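Local atomic coordinates of B12-binding domain-containing protein (Kitasatospora setae, PDB entry 6WTE), a protein that binds cobalamin and a [4Fe-4S] cluster and acts as TsrM, a radical S-adenosylmethionine-family methyltransferase that works by non-radical catalysis. Residues Q426-G429 / V430-A433; A500-W503 / A504-D507. One frame throughout, in Å; residues are numbered along the deposited sequence. Where two conformers were deposited one is given.

Contact 1: residues Q426-G429 / V430-A433. With EDO (1,2-ethanediol), chain J.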
loop_
_atom_site.group_PDB
_atom_site.type_symbol
_atom_site.label_atom_id
_atom_site.label_comp_id
_atom_site.label_asym_id
_atom_site.label_seq_id
_atom_site.Cartn_x
_atom_site.Cartn_y
_atom_site.Cartn_z
ATOM N N GLN A 426 -8.101 12.884 -21.743
ATOM C CA GLN A 426 -8.615 14.240 -21.879
ATOM C C GLN A 426 -7.528 15.204 -22.333
ATOM O O GLN A 426 -7.809 16.157 -23.068
ATOM C CB GLN A 426 -9.223 14.699 -20.557
ATOM C CG GLN A 426 -10.447 13.897 -20.160
ATOM C CD GLN A 426 -10.956 14.262 -18.792
ATOM O OE1 GLN A 426 -10.445 15.180 -18.150
ATOM N NE2 GLN A 426 -11.973 13.549 -18.335
ATOM N N CYS A 427 -6.288 14.974 -21.903
ATOM C CA CYS A 427 -5.172 15.790 -22.365
ATOM C C CYS A 427 -4.837 15.490 -23.819
ATOM O O CYS A 427 -4.503 16.402 -24.584
ATOM C CB CYS A 427 -3.944 15.555 -21.484
ATOM S SG CYS A 427 -4.101 16.142 -19.788
ATOM N N ALA A 428 -4.888 14.212 -24.207
ATOM C CA ALA A 428 -4.589 13.777 -25.577
ATOM C C ALA A 428 -3.246 14.314 -26.069
ATOM O O ALA A 428 -3.035 14.484 -27.274
ATOM C CB ALA A 428 -5.706 14.173 -26.548
ATOM N N GLY A 429 -2.332 14.586 -25.138
ATOM C CA GLY A 429 -1.012 15.088 -25.478
ATOM C C GLY A 429 -0.940 16.511 -25.992
ATOM O O GLY A 429 0.146 16.945 -26.385
ATOM N N VAL A 430 -2.046 17.266 -25.989
ATOM C CA VAL A 430 -2.068 18.588 -26.619
ATOM C C VAL A 430 -2.668 19.666 -25.719
ATOM O O VAL A 430 -2.631 20.854 -26.057
ATOM C CB VAL A 430 -2.840 18.549 -27.953
ATOM C CG1 VAL A 430 -2.198 17.558 -28.927
ATOM C CG2 VAL A 430 -4.305 18.209 -27.713
ATOM N N ARG A 431 -3.243 19.277 -24.588
ATOM C CA ARG A 431 -3.895 20.231 -23.703
ATOM C C ARG A 431 -3.846 19.694 -22.281
ATOM O O ARG A 431 -3.511 18.534 -22.047
ATOM C CB ARG A 431 -5.346 20.477 -24.130
ATOM C CG ARG A 431 -6.130 19.186 -24.244
ATOM C CD ARG A 431 -7.566 19.399 -24.673
ATOM N NE ARG A 431 -8.194 18.114 -24.958
ATOM C CZ ARG A 431 -8.275 17.577 -26.168
ATOM N NH1 ARG A 431 -7.785 18.223 -27.216
ATOM N NH2 ARG A 431 -8.855 16.397 -26.332
ATOM N N THR A 432 -4.187 20.555 -21.327
ATOM C CA THR A 432 -4.340 20.089 -19.957
ATOM C C THR A 432 -5.800 19.711 -19.710
ATOM O O THR A 432 -6.689 19.985 -20.520
ATOM C CB THR A 432 -3.874 21.144 -18.951
ATOM O OG1 THR A 432 -3.690 20.528 -17.664
ATOM C CG2 THR A 432 -4.901 22.258 -18.830
ATOM N N ALA A 433 -6.038 19.039 -18.592
ATOM C CA ALA A 433 -7.383 18.614 -18.255
ATOM C C ALA A 433 -7.843 19.301 -16.977
ATOM O O ALA A 433 -7.030 19.547 -16.080
ATOM C CB ALA A 433 -7.448 17.093 -18.077
HETATM C C1 EDO J . -12.844 12.164 -14.802
HETATM O O1 EDO J . -11.733 11.323 -15.114
HETATM C C2 EDO J . -12.403 13.620 -14.864
HETATM O O2 EDO J . -13.336 14.343 -15.674
#

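Contact 2: residues A500-W503 / A504-D507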
loop_
_atom_site.group_PDB
_atom_site.type_symbol
_atom_site.label_atom_id
_atom_site.label_comp_id
_atom_site.label_asym_id
_atom_site.label_seq_id
_atom_site.Cartn_x
_atom_site.Cartn_y
_atom_site.Cartn_z
ATOM N N ALA A 500 -8.635 23.593 5.118
ATOM C CA ALA A 500 -9.312 24.395 6.134
ATOM C C ALA A 500 -10.825 24.377 5.943
ATOM O O ALA A 500 -11.575 24.377 6.925
ATOM C CB ALA A 500 -8.792 25.831 6.111
ATOM N N ASP A 501 -11.287 24.363 4.687
ATOM C CA ASP A 501 -12.721 24.277 4.417
ATOM C C ASP A 501 -13.314 22.996 4.986
ATOM O O ASP A 501 -14.437 22.997 5.501
ATOM C CB ASP A 501 -12.989 24.338 2.911
ATOM C CG ASP A 501 -12.679 25.692 2.305
ATOM O OD1 ASP A 501 -12.749 26.704 3.028
ATOM O OD2 ASP A 501 -12.375 25.736 1.092
ATOM N N LEU A 502 -12.585 21.886 4.877
ATOM C CA LEU A 502 -13.090 20.622 5.399
ATOM C C LEU A 502 -13.140 20.637 6.923
ATOM O O LEU A 502 -14.125 20.185 7.518
ATOM C CB LEU A 502 -12.230 19.467 4.885
ATOM C CG LEU A 502 -12.552 18.064 5.406
ATOM C CD1 LEU A 502 -13.978 17.667 5.058
ATOM C CD2 LEU A 502 -11.573 17.054 4.848
ATOM N N TRP A 503 -12.099 21.174 7.571
ATOM C CA TRP A 503 -12.099 21.264 9.032
ATOM C C TRP A 503 -13.299 22.038 9.553
ATOM O O TRP A 503 -13.840 21.716 10.616
ATOM C CB TRP A 503 -10.818 21.927 9.528
ATOM C CG TRP A 503 -9.719 20.979 9.796
ATOM C CD1 TRP A 503 -8.940 20.344 8.880
ATOM C CD2 TRP A 503 -9.267 20.545 11.084
ATOM N NE1 TRP A 503 -8.021 19.545 9.517
ATOM C CE2 TRP A 503 -8.205 19.648 10.871
ATOM C CE3 TRP A 503 -9.659 20.831 12.397
ATOM C CZ2 TRP A 503 -7.525 19.032 11.921
ATOM C CZ3 TRP A 503 -8.984 20.218 13.439
ATOM C CH2 TRP A 503 -7.929 19.329 13.195
ATOM N N ALA A 504 -13.720 23.074 8.829
ATOM C CA ALA A 504 -14.837 23.892 9.284
ATOM C C ALA A 504 -16.155 23.133 9.312
ATOM O O ALA A 504 -17.120 23.623 9.910
ATOM C CB ALA A 504 -14.975 25.130 8.397
ATOM N N LEU A 505 -16.230 21.966 8.674
ATOM C CA LEU A 505 -17.459 21.186 8.671
ATOM C C LEU A 505 -17.619 20.298 9.900
ATOM O O LEU A 505 -18.719 19.785 10.131
ATOM C CB LEU A 505 -17.530 20.322 7.413
ATOM C CG LEU A 505 -17.573 21.104 6.102
ATOM C CD1 LEU A 505 -17.592 20.145 4.929
ATOM C CD2 LEU A 505 -18.782 22.032 6.073
ATOM N N ILE A 506 -16.569 20.100 10.691
ATOM C CA ILE A 506 -16.609 19.173 11.814
ATOM C C ILE A 506 -16.948 19.940 13.082
ATOM O O ILE A 506 -16.301 20.943 13.406
ATOM C CB ILE A 506 -15.278 18.420 11.963
ATOM C CG1 ILE A 506 -14.934 17.704 10.657
ATOM C CG2 ILE A 506 -15.344 17.445 13.132
ATOM C CD1 ILE A 506 -15.974 16.685 10.229
ATOM N N ASP A 507 -17.973 19.480 13.790
ATOM C CA ASP A 507 -18.277 20.042 15.095
ATOM C C ASP A 507 -17.077 19.822 16.010
ATOM O O ASP A 507 -16.523 18.714 16.037
ATOM C CB ASP A 507 -19.532 19.383 15.668
ATOM C CG ASP A 507 -20.091 20.120 16.872
ATOM O OD1 ASP A 507 -19.338 20.365 17.838
ATOM O OD2 ASP A 507 -21.292 20.464 16.844
HETATM O O HOH W 1 -13.834 21.839 13.164
#

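Contact 1: residues Q426-G429 / V430-A433
C427 O receives the backbone N-H of R431 across a tight turn that ends helix 418-427 in the radical SAM core. Positive phi at A428 (52°) and G429 (71°) breaks the helix, and the backbone from C427 to V430 fits a type I' turn. In all, C427 O takes two N-H groups: V430 N at 3.0 Å, almost straight but above the carbonyl plane, and R431 N at 3.1 Å, on a lone pair. In the conformer described, one of two deposited, R431 turns back along the helix end. Its CG lies between the backbone N and carbonyl carbon (chi1 54°), and the extended chain then brings R431 NE 2.7 Å from Q426 O, nearly along the C=O axis but bent at the hydrogen. One face of its guanidinium is turned to C427 O and A428 CB. Q426 runs the other way: its extended chain lies over A433, with OE1 3.6 Å from A433 CB, while Q426 NE2 bonds to E422 and, almost straight, to O2 of a 1,2-ethanediol at 3.1 Å. Replacing Q426 by alanine is likely to remove the amide that lies against A433 CB and to leave E422 OE2 without this donor. The C427 side chain touches L447, and its SG meets A433 CB at 3.9 Å, while C427 CB lies 3.1 Å from R431 O.

Contact 2: residues A500-W503 / A504-D507
L505 folds back on L502 and D501 where helix 491-503 is followed by a type I beta turn from W503 to I506. The backbone bonds record the change of pitch: A504 N still reaches four residues back to A500 O at 3.2 Å, whereas L505 N and I506 N each reach three back, to L502 O at 3.0 Å and W503 O at 3.2 Å. Both three-residue bonds come in well above the acceptor's carbonyl plane, 56° out of it, consistent with the tighter turn. The side chain of L505 can be traced outward from here. L505 CB passes 3.4 Å from L502 O, the carbonyl that already receives L505 N. L505 CG is set beside the backbone N, anti to the carbonyl carbon (chi1 -63°), and this choice brings it 3.7 Å from D501 O. At the tip, L505 CD1 meets CD1 of L502 at 4.4 Å, a loose apolar touch. The turn is also bridged by a water that donates to W503 O and to I506 O, 2.6 Å from each, so W503 O serves both the water and I506 N. The CB bond of W503 points away from the turn; its indole meets the ring of H511 with the planes about 60° apart, and its NE1 bonds to P517 O. This is packing of the turn at some distance from the cofactor sites. L505 rests on V390 and R391 of helix 387-398, L502 touches V390 of that helix together with F407 and L409 of strand 404-412, and I506 lies against V394 and F407.

In the fold
From the N terminus the chain first passes through the cobalamin-binding region, then the radical SAM core, where strand 404-412 leads on to helix 418-427. Contact 1 closes the turn at the end of that helix and sends the chain toward strand 436-437. Contact 2 comes later, closing helix 491-503 before strand 514-515. The two are in series, neither enclosing nor crossing the other. The centres of contact 1 and contact 2 are about 33 Å apart, and the nearest atoms of contact 1 and contact 2 are about 19 Å apart. Both are local, yet they border different parts: contact 1 meets the loop holding P444, I445 and L447, whereas contact 2 joins its helix end to helix 387-398 and strand 404-412.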